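Local coordinates for homospermidine synthase (Legionella pneumophila subsp. pneumophila str. Philadelphia 1, PDB 2PH5), which binds NAD and probably catalyses the formation of the polyamine homospermidine, at residues L394-A398 against A430-L434; D357-V361 against W372-T376; L162-F166 against Y425-I429. All coordinates share one frame; numbering follows the deposited sequence.

In the fold
All three contacts lie in the region assigned to the saccharopine dehydrogenase C-terminal family and pack into one buried cluster. The centre of contact 1 is about 10 Å from that of contact 3 and about 12 Å from that of contact 2; contacts 2 and 3 are also about 12 Å apart, centre to centre. Contact 2 meets contact 1 at Ser375, whose OG lies 2.8 Å from both Gln395 NE2 and Leu434 O. Val361 CG2 of contact 2 touches Phe166 CB of contact 3 at 3.6 Å. The cluster borders the NAD pocket: Val396 of contact 1 touches the nicotinamide directly, whereas the side chains of Leu359 and Leu162 stay about 6 Å and 7 Å from the cofactor.

Contact 1 of 3, residues L394-A398 against A430-L434; sequences LQVVA and AKPYL. With NAD (nicotinamide-adenine-dinucleotide), chain C.
Ala398 presses its methyl group against the base of Tyr433, CB to CB at 3.4 Å, and also touches Leu434, whose CD2 lies 4.0 Å from Ala398 CB. Here the backbones come close, Ala398 CA to Ala430 CA 5.2 Å. Tyr433 CG stands anti to the carbonyl carbon (chi1 -70°), which sets CD1 of the ring beside Leu394 CD1. There the two side chains cross at about a right angle, with Leu394 CD1 4.1 Å from Tyr433 CD1, while Leu394 CG sits 3.7 Å from Tyr433 O. The Leu394 branch reaches this place with CG anti to the backbone N (chi1 -172°). Gln395 meets Leu434 CD2 with CA and the aliphatic CB and CG, the last two each 4.1 Å away; its NE2 is hydrogen-bonded to Ser375 OG. Apolar side-chain contacts dominate, none of the pairs across the segments is a hydrogen bond, and a Tyr433 N to Ala430 O bond of 2.6 Å shapes the turn on the loop side. Val396 points away from the loop, and its CG1 meets C4N of the NAD nicotinamide ring at 3.5 Å. Helices 23-35 and 379-385 both touch Tyr433, strand 370-378 touches Leu394 and Gln395, and helix 158-176 packs on Leu434.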
loop_
_atom_site.group_PDB
_atom_site.type_symbol
_atom_site.label_atom_id
_atom_site.label_comp_id
_atom_site.label_asym_id
_atom_site.label_seq_id
_atom_site.Cartn_x
_atom_site.Cartn_y
_atom_site.Cartn_z
ATOM N N LEU A 394 -11.085 -4.527 -21.269
ATOM C CA LEU A 394 -11.764 -5.546 -22.066
ATOM C C LEU A 394 -13.003 -6.130 -21.396
ATOM O O LEU A 394 -13.975 -6.469 -22.070
ATOM C CB LEU A 394 -10.812 -6.691 -22.441
ATOM C CG LEU A 394 -11.413 -7.687 -23.449
ATOM C CD1 LEU A 394 -11.940 -6.904 -24.655
ATOM C CD2 LEU A 394 -10.361 -8.708 -23.898
ATOM N N GLN A 395 -12.980 -6.247 -20.077
ATOM C CA GLN A 395 -14.134 -6.803 -19.393
ATOM C C GLN A 395 -15.276 -5.791 -19.406
ATOM O O GLN A 395 -16.452 -6.164 -19.396
ATOM C CB GLN A 395 -13.782 -7.181 -17.954
ATOM C CG GLN A 395 -12.768 -8.287 -17.837
ATOM C CD GLN A 395 -12.298 -8.489 -16.403
ATOM O OE1 GLN A 395 -11.873 -7.545 -15.743
ATOM N NE2 GLN A 395 -12.371 -9.725 -15.920
ATOM N N VAL A 396 -14.930 -4.509 -19.459
ATOM C CA VAL A 396 -15.941 -3.462 -19.464
ATOM C C VAL A 396 -16.608 -3.309 -20.820
ATOM O O VAL A 396 -17.832 -3.192 -20.904
ATOM C CB VAL A 396 -15.346 -2.104 -19.066
ATOM C CG1 VAL A 396 -16.460 -1.107 -18.817
ATOM C CG2 VAL A 396 -14.464 -2.266 -17.841
ATOM N N VAL A 397 -15.811 -3.312 -21.882
ATOM C CA VAL A 397 -16.360 -3.150 -23.218
ATOM C C VAL A 397 -17.041 -4.428 -23.705
ATOM O O VAL A 397 -17.943 -4.378 -24.548
ATOM C CB VAL A 397 -15.263 -2.671 -24.226
ATOM C CG1 VAL A 397 -14.721 -1.321 -23.778
ATOM C CG2 VAL A 397 -14.135 -3.684 -24.337
ATOM N N ALA A 398 -16.626 -5.572 -23.170
ATOM C CA ALA A 398 -17.258 -6.830 -23.555
ATOM C C ALA A 398 -18.734 -6.729 -23.150
ATOM O O ALA A 398 -19.632 -7.060 -23.928
ATOM C CB ALA A 398 -16.582 -8.006 -22.846
ATOM N N ALA A 430 -20.676 -12.009 -24.279
ATOM C CA ALA A 430 -19.462 -11.487 -23.653
ATOM C C ALA A 430 -18.423 -12.544 -23.305
ATOM O O ALA A 430 -17.228 -12.266 -23.307
ATOM C CB ALA A 430 -19.844 -10.718 -22.402
ATOM N N LYS A 431 -18.897 -13.746 -22.995
ATOM C CA LYS A 431 -18.049 -14.873 -22.603
ATOM C C LYS A 431 -16.756 -15.027 -23.400
ATOM O O LYS A 431 -15.711 -15.326 -22.840
ATOM C CB LYS A 431 -18.866 -16.166 -22.683
ATOM C CG LYS A 431 -18.602 -17.151 -21.560
ATOM C CD LYS A 431 -19.866 -17.950 -21.222
ATOM C CE LYS A 431 -19.672 -18.830 -19.977
ATOM N NZ LYS A 431 -20.915 -19.521 -19.516
ATOM N N PRO A 432 -16.817 -14.838 -24.727
ATOM C CA PRO A 432 -15.611 -14.968 -25.558
ATOM C C PRO A 432 -14.606 -13.857 -25.307
ATOM O O PRO A 432 -13.504 -13.870 -25.850
ATOM C CB PRO A 432 -16.165 -14.906 -26.981
ATOM C CG PRO A 432 -17.523 -15.509 -26.832
ATOM C CD PRO A 432 -18.025 -14.834 -25.570
ATOM N N TYR A 433 -14.992 -12.899 -24.474
ATOM C CA TYR A 433 -14.146 -11.754 -24.166
ATOM C C TYR A 433 -13.689 -11.734 -22.714
ATOM O O TYR A 433 -12.906 -10.869 -22.322
ATOM C CB TYR A 433 -14.923 -10.465 -24.444
ATOM C CG TYR A 433 -15.175 -10.167 -25.904
ATOM C CD1 TYR A 433 -14.158 -9.669 -26.713
ATOM C CD2 TYR A 433 -16.436 -10.356 -26.469
ATOM C CE1 TYR A 433 -14.385 -9.359 -28.047
ATOM C CE2 TYR A 433 -16.679 -10.051 -27.810
ATOM C CZ TYR A 433 -15.643 -9.550 -28.594
ATOM O OH TYR A 433 -15.857 -9.234 -29.919
ATOM N N LEU A 434 -14.160 -12.693 -21.923
ATOM C CA LEU A 434 -13.846 -12.726 -20.499
ATOM C C LEU A 434 -12.859 -13.793 -20.023
ATOM O O LEU A 434 -12.727 -14.031 -18.821
ATOM C CB LEU A 434 -15.161 -12.842 -19.716
ATOM C CG LEU A 434 -16.208 -11.775 -20.073
ATOM C CD1 LEU A 434 -17.493 -11.997 -19.280
ATOM C CD2 LEU A 434 -15.642 -10.410 -19.777
HETATM P PA NAD C . -12.312 9.183 -19.310
HETATM O O1A NAD C . -12.215 10.361 -18.381
HETATM O O2A NAD C . -11.062 8.443 -19.637
HETATM O O5B NAD C . -13.010 9.615 -20.709
HETATM C C5B NAD C . -14.203 10.394 -20.712
HETATM C C4B NAD C . -14.275 11.161 -22.046
HETATM O O4B NAD C . -15.445 11.946 -21.980
HETATM C C3B NAD C . -13.103 12.115 -22.298
HETATM O O3B NAD C . -12.494 11.830 -23.560
HETATM C C2B NAD C . -13.724 13.483 -22.265
HETATM O O2B NAD C . -13.118 14.440 -23.104
HETATM C C1B NAD C . -15.197 13.206 -22.569
HETATM N N9A NAD C . -16.157 14.151 -21.986
HETATM C C8A NAD C . -15.961 14.832 -20.772
HETATM N N7A NAD C . -16.461 16.083 -20.819
HETATM C C5A NAD C . -16.974 16.240 -22.061
HETATM C C6A NAD C . -17.618 17.319 -22.665
HETATM N N6A NAD C . -17.868 18.475 -22.048
HETATM N N1A NAD C . -18.023 17.154 -23.982
HETATM C C2A NAD C . -17.806 15.984 -24.682
HETATM N N3A NAD C . -17.180 14.904 -24.106
HETATM C C4A NAD C . -16.784 15.067 -22.809
HETATM O O3 NAD C . -13.303 8.180 -18.593
HETATM P PN NAD C . -13.939 6.770 -19.021
HETATM O O1N NAD C . -13.749 5.844 -17.879
HETATM O O2N NAD C . -13.379 6.396 -20.367
HETATM O O5D NAD C . -15.415 7.343 -19.089
HETATM C C5D NAD C . -16.575 6.610 -19.393
HETATM C C4D NAD C . -17.205 6.298 -18.052
HETATM O O4D NAD C . -17.423 4.915 -17.962
HETATM C C3D NAD C . -17.621 6.918 -16.734
HETATM O O3D NAD C . -18.919 7.485 -16.809
HETATM C C2D NAD C . -17.542 5.728 -15.793
HETATM O O2D NAD C . -18.325 5.869 -14.642
HETATM C C1D NAD C . -17.929 4.558 -16.689
HETATM N N1N NAD C . -17.291 3.253 -16.397
HETATM C C2N NAD C . -18.065 2.156 -16.092
HETATM C C3N NAD C . -17.407 0.932 -15.846
HETATM C C7N NAD C . -18.161 -0.311 -15.523
HETATM O O7N NAD C . -17.432 -1.454 -15.317
HETATM N N7N NAD C . -19.475 -0.354 -15.456
HETATM C C4N NAD C . -15.980 0.830 -15.909
HETATM C C5N NAD C . -15.227 1.981 -16.221
HETATM C C6N NAD C . -15.862 3.184 -16.466
#

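Contact 2 of 3, residues D357-V361 against W372-T376; sequences DELGV and WYGST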
loop_
_atom_site.group_PDB
_atom_site.type_symbol
_atom_site.label_atom_id
_atom_site.label_comp_id
_atom_site.label_asym_id
_atom_site.label_seq_id
_atom_site.Cartn_x
_atom_site.Cartn_y
_atom_site.Cartn_z
ATOM N N ASP A 357 -7.076 -9.760 -14.378
ATOM C CA ASP A 357 -8.106 -9.088 -13.616
ATOM C C ASP A 357 -9.207 -10.092 -13.293
ATOM O O ASP A 357 -9.863 -10.612 -14.201
ATOM C CB ASP A 357 -8.673 -7.923 -14.432
ATOM C CG ASP A 357 -9.468 -6.946 -13.586
ATOM O OD1 ASP A 357 -10.146 -7.400 -12.637
ATOM O OD2 ASP A 357 -9.424 -5.731 -13.877
ATOM N N GLU A 358 -9.386 -10.385 -12.004
ATOM C CA GLU A 358 -10.423 -11.320 -11.577
ATOM C C GLU A 358 -11.629 -10.582 -11.063
ATOM O O GLU A 358 -11.681 -10.211 -9.897
ATOM C CB GLU A 358 -9.947 -12.245 -10.461
ATOM C CG GLU A 358 -9.258 -13.471 -10.954
ATOM C CD GLU A 358 -9.445 -14.672 -10.040
ATOM O OE1 GLU A 358 -9.294 -14.533 -8.793
ATOM O OE2 GLU A 358 -9.734 -15.760 -10.588
ATOM N N LEU A 359 -12.602 -10.375 -11.937
ATOM C CA LEU A 359 -13.824 -9.683 -11.568
ATOM C C LEU A 359 -14.938 -10.705 -11.401
ATOM O O LEU A 359 -15.135 -11.554 -12.266
ATOM C CB LEU A 359 -14.214 -8.679 -12.652
ATOM C CG LEU A 359 -15.601 -8.054 -12.481
ATOM C CD1 LEU A 359 -15.640 -7.283 -11.174
ATOM C CD2 LEU A 359 -15.913 -7.122 -13.670
ATOM N N GLY A 360 -15.657 -10.632 -10.287
ATOM C CA GLY A 360 -16.735 -11.571 -10.063
ATOM C C GLY A 360 -17.537 -11.260 -8.817
ATOM O O GLY A 360 -17.299 -10.251 -8.154
ATOM N N VAL A 361 -18.489 -12.134 -8.506
ATOM C CA VAL A 361 -19.344 -11.971 -7.341
ATOM C C VAL A 361 -19.258 -13.154 -6.393
ATOM O O VAL A 361 -19.248 -14.310 -6.809
ATOM C CB VAL A 361 -20.819 -11.794 -7.736
ATOM C CG1 VAL A 361 -21.031 -10.411 -8.320
ATOM C CG2 VAL A 361 -21.213 -12.861 -8.739
ATOM N N TRP A 372 -18.045 -18.291 -5.739
ATOM C CA TRP A 372 -17.566 -17.149 -6.509
ATOM C C TRP A 372 -17.709 -17.455 -7.987
ATOM O O TRP A 372 -17.170 -18.449 -8.478
ATOM C CB TRP A 372 -16.096 -16.871 -6.213
ATOM C CG TRP A 372 -15.573 -15.604 -6.813
ATOM C CD1 TRP A 372 -15.433 -14.391 -6.185
ATOM C CD2 TRP A 372 -15.073 -15.421 -8.147
ATOM N NE1 TRP A 372 -14.871 -13.475 -7.044
ATOM C CE2 TRP A 372 -14.641 -14.080 -8.252
ATOM C CE3 TRP A 372 -14.949 -16.260 -9.264
ATOM C CZ2 TRP A 372 -14.093 -13.560 -9.426
ATOM C CZ3 TRP A 372 -14.403 -15.746 -10.436
ATOM C CH2 TRP A 372 -13.980 -14.403 -10.507
ATOM N N TYR A 373 -18.439 -16.600 -8.692
ATOM C CA TYR A 373 -18.638 -16.767 -10.118
ATOM C C TYR A 373 -18.209 -15.476 -10.791
ATOM O O TYR A 373 -18.636 -14.400 -10.387
ATOM C CB TYR A 373 -20.105 -17.062 -10.419
ATOM C CG TYR A 373 -20.357 -17.354 -11.869
ATOM C CD1 TYR A 373 -20.510 -16.322 -12.785
ATOM C CD2 TYR A 373 -20.410 -18.667 -12.336
ATOM C CE1 TYR A 373 -20.711 -16.584 -14.127
ATOM C CE2 TYR A 373 -20.611 -18.947 -13.687
ATOM C CZ TYR A 373 -20.763 -17.899 -14.574
ATOM O OH TYR A 373 -21.002 -18.136 -15.912
ATOM N N GLY A 374 -17.351 -15.584 -11.803
ATOM C CA GLY A 374 -16.882 -14.398 -12.490
ATOM C C GLY A 374 -15.898 -14.635 -13.622
ATOM O O GLY A 374 -15.774 -15.747 -14.145
ATOM N N SER A 375 -15.197 -13.570 -13.996
ATOM C CA SER A 375 -14.229 -13.609 -15.082
ATOM C C SER A 375 -12.794 -13.413 -14.634
ATOM O O SER A 375 -12.491 -12.497 -13.876
ATOM C CB SER A 375 -14.567 -12.533 -16.116
ATOM O OG SER A 375 -13.421 -12.153 -16.858
ATOM N N THR A 376 -11.915 -14.291 -15.100
ATOM C CA THR A 376 -10.502 -14.193 -14.788
ATOM C C THR A 376 -9.836 -14.035 -16.139
ATOM O O THR A 376 -9.631 -15.013 -16.852
ATOM C CB THR A 376 -9.969 -15.454 -14.125
ATOM O OG1 THR A 376 -10.747 -15.746 -12.961
ATOM C CG2 THR A 376 -8.511 -15.254 -13.719
#
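Trp372 lays its indole against the backbone of Gly360, with CZ2 3.4 Å from Gly360 CA. CG anti to the backbone N (chi1 -172°) swings the ring across to the partner strand, where Val361 O lies over one face and Glu358 O near the edge. Tyr373 then forms a hydrogen-bonded antiparallel pair with Val361: Val361 N to Tyr373 O measures 2.9 Å and is nearly straight at 171°, and Tyr373 N returns a bond of 3.1 Å to Val361 O. Gly374 faces Gly360 in a non-hydrogen-bonded pair, and without side chains the two CA atoms come to 3.7 Å. At Ser375 the backbone hydrogen bonds resume, with Ser375 N 2.7 Å from Leu359 O and Leu359 N 2.9 Å from Ser375 O. Thr376 OG1 donates to Glu358 OE2 over 2.6 Å, meeting the carboxylate on its anti side while the two side chains run alongside each other. Thr282 OG1 also bonds OE2, and Thr280 OG1 holds OE1, so the buried carboxylate is gripped at both oxygens. This beta hairpin lies within a mixed sheet, between strands 202-213 and 436-442, and helix 158-176 packs on the face bearing Leu359, Val361 and Tyr373.

Contact 3 of 3, residues L162-F166 against Y425-I429; sequences LVSHF and YIIDI
Ile427 inserts the end of its side chain among three residues of the facing helix, and its CD1 lies 3.6 Å from both Leu162 CD1 and Phe166 CE1. The third is His165, whose CB stands 3.9 Å from the same Ile427 CD1. With CG1 anti to the carbonyl carbon (chi1 -61°), Ile427 directs this terminal methyl to the partner helix; it crosses Leu162 at about a right angle and meets the Phe166 ring obliquely. The preceding residue, Ile426, lies over one face of the His165 imidazole in a CH-pi contact: its CB is 3.9 Å from the ring centroid and 22° off the ring normal. The Ile426 CG2 methyl comes nearest, 3.1 Å from His165 ND1, and CG1 lies 3.6 Å from His165 CE1. The imidazole has a weak hydrogen bond from NE2 to Pro418 O, and its ring meets that of His156.

The tight packing is confined to five side chains, whereas the short helix axes stay 10.1 Å apart and only 207 Å² is buried. At the other side of helix 423-430 the contact gives way to solvent: Asp428 is exposed and makes no contact with 162-166. Steeply crossed, at 110° between the short segments, helices 158-176 and 423-430 are far apart in sequence and meet through apolar side chains and one CH-pi contact, with Leu162 one helical turn from NAD-binding Ala158. Helix 391-408 touches both partners, through Ser399 on Leu162 and Trp406 on Ile426, while strand 352-364 backs helix 158-176 with Val361 and helix 295-302 adds Leu299 against Val163.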
loop_
_atom_site.group_PDB
_atom_site.type_symbol
_atom_site.label_atom_id
_atom_site.label_comp_id
_atom_site.label_asym_id
_atom_site.label_seq_id
_atom_site.Cartn_x
_atom_site.Cartn_y
_atom_site.Cartn_z
ATOM N N LEU A 162 -22.226 -6.189 -15.878
ATOM C CA LEU A 162 -21.922 -7.599 -15.977
ATOM C C LEU A 162 -22.113 -8.290 -14.633
ATOM O O LEU A 162 -22.560 -9.437 -14.571
ATOM C CB LEU A 162 -20.479 -7.758 -16.436
ATOM C CG LEU A 162 -19.959 -9.165 -16.684
ATOM C CD1 LEU A 162 -20.798 -9.861 -17.752
ATOM C CD2 LEU A 162 -18.509 -9.061 -17.123
ATOM N N VAL A 163 -21.780 -7.576 -13.563
ATOM C CA VAL A 163 -21.874 -8.103 -12.206
ATOM C C VAL A 163 -23.277 -8.594 -11.849
ATOM O O VAL A 163 -23.441 -9.628 -11.201
ATOM C CB VAL A 163 -21.364 -7.035 -11.194
ATOM C CG1 VAL A 163 -22.107 -7.130 -9.866
ATOM C CG2 VAL A 163 -19.884 -7.252 -10.962
ATOM N N SER A 164 -24.285 -7.854 -12.292
ATOM C CA SER A 164 -25.668 -8.224 -12.052
ATOM C C SER A 164 -25.933 -9.565 -12.748
ATOM O O SER A 164 -26.533 -10.472 -12.175
ATOM C CB SER A 164 -26.579 -7.126 -12.599
ATOM O OG SER A 164 -27.914 -7.564 -12.732
ATOM N N HIS A 165 -25.463 -9.711 -13.979
ATOM C CA HIS A 165 -25.677 -10.966 -14.681
ATOM C C HIS A 165 -24.925 -12.122 -14.042
ATOM O O HIS A 165 -25.348 -13.272 -14.163
ATOM C CB HIS A 165 -25.285 -10.830 -16.147
ATOM C CG HIS A 165 -26.030 -9.748 -16.855
ATOM N ND1 HIS A 165 -25.397 -8.751 -17.564
ATOM C CD2 HIS A 165 -27.353 -9.478 -16.924
ATOM C CE1 HIS A 165 -26.299 -7.911 -18.036
ATOM N NE2 HIS A 165 -27.494 -8.329 -17.663
ATOM N N PHE A 166 -23.815 -11.832 -13.365
ATOM C CA PHE A 166 -23.058 -12.896 -12.710
ATOM C C PHE A 166 -23.813 -13.382 -11.474
ATOM O O PHE A 166 -23.794 -14.570 -11.154
ATOM C CB PHE A 166 -21.649 -12.428 -12.302
ATOM C CG PHE A 166 -20.665 -12.312 -13.449
ATOM C CD1 PHE A 166 -20.796 -13.096 -14.596
ATOM C CD2 PHE A 166 -19.566 -11.451 -13.350
ATOM C CE1 PHE A 166 -19.848 -13.027 -15.624
ATOM C CE2 PHE A 166 -18.607 -11.372 -14.372
ATOM C CZ PHE A 166 -18.748 -12.162 -15.510
ATOM N N TYR A 425 -28.355 -14.172 -22.143
ATOM C CA TYR A 425 -28.184 -13.489 -23.417
ATOM C C TYR A 425 -26.884 -12.697 -23.396
ATOM O O TYR A 425 -26.054 -12.803 -24.306
ATOM C CB TYR A 425 -29.346 -12.534 -23.642
ATOM C CG TYR A 425 -29.306 -11.748 -24.931
ATOM C CD1 TYR A 425 -30.192 -12.047 -25.969
ATOM C CD2 TYR A 425 -28.445 -10.654 -25.085
ATOM C CE1 TYR A 425 -30.237 -11.274 -27.122
ATOM C CE2 TYR A 425 -28.479 -9.872 -26.236
ATOM C CZ TYR A 425 -29.382 -10.186 -27.250
ATOM O OH TYR A 425 -29.457 -9.397 -28.373
ATOM N N ILE A 426 -26.712 -11.898 -22.348
ATOM C CA ILE A 426 -25.522 -11.075 -22.209
ATOM C C ILE A 426 -24.274 -11.930 -22.030
ATOM O O ILE A 426 -23.321 -11.788 -22.789
ATOM C CB ILE A 426 -25.679 -10.044 -21.023
ATOM C CG1 ILE A 426 -26.133 -8.689 -21.564
ATOM C CG2 ILE A 426 -24.340 -9.783 -20.331
ATOM C CD1 ILE A 426 -27.386 -8.712 -22.351
ATOM N N ILE A 427 -24.293 -12.835 -21.054
ATOM C CA ILE A 427 -23.136 -13.690 -20.794
ATOM C C ILE A 427 -22.641 -14.500 -21.991
ATOM O O ILE A 427 -21.436 -14.695 -22.146
ATOM C CB ILE A 427 -23.411 -14.676 -19.649
ATOM C CG1 ILE A 427 -23.710 -13.912 -18.362
ATOM C CG2 ILE A 427 -22.206 -15.582 -19.452
ATOM C CD1 ILE A 427 -22.608 -12.972 -17.942
ATOM N N ASP A 428 -23.567 -14.979 -22.821
ATOM C CA ASP A 428 -23.209 -15.775 -23.992
ATOM C C ASP A 428 -22.511 -14.956 -25.072
ATOM O O ASP A 428 -21.787 -15.502 -25.906
ATOM C CB ASP A 428 -24.448 -16.448 -24.598
ATOM C CG ASP A 428 -24.930 -17.641 -23.781
ATOM O OD1 ASP A 428 -24.082 -18.382 -23.234
ATOM O OD2 ASP A 428 -26.157 -17.853 -23.703
ATOM N N ILE A 429 -22.732 -13.647 -25.064
ATOM C CA ILE A 429 -22.104 -12.789 -26.056
ATOM C C ILE A 429 -20.753 -12.296 -25.572
ATOM O O ILE A 429 -19.797 -12.199 -26.346
ATOM C CB ILE A 429 -22.988 -11.567 -26.385
ATOM C CG1 ILE A 429 -24.343 -12.044 -26.924
ATOM C CG2 ILE A 429 -22.277 -10.657 -27.381
ATOM C CD1 ILE A 429 -25.299 -10.929 -27.317
#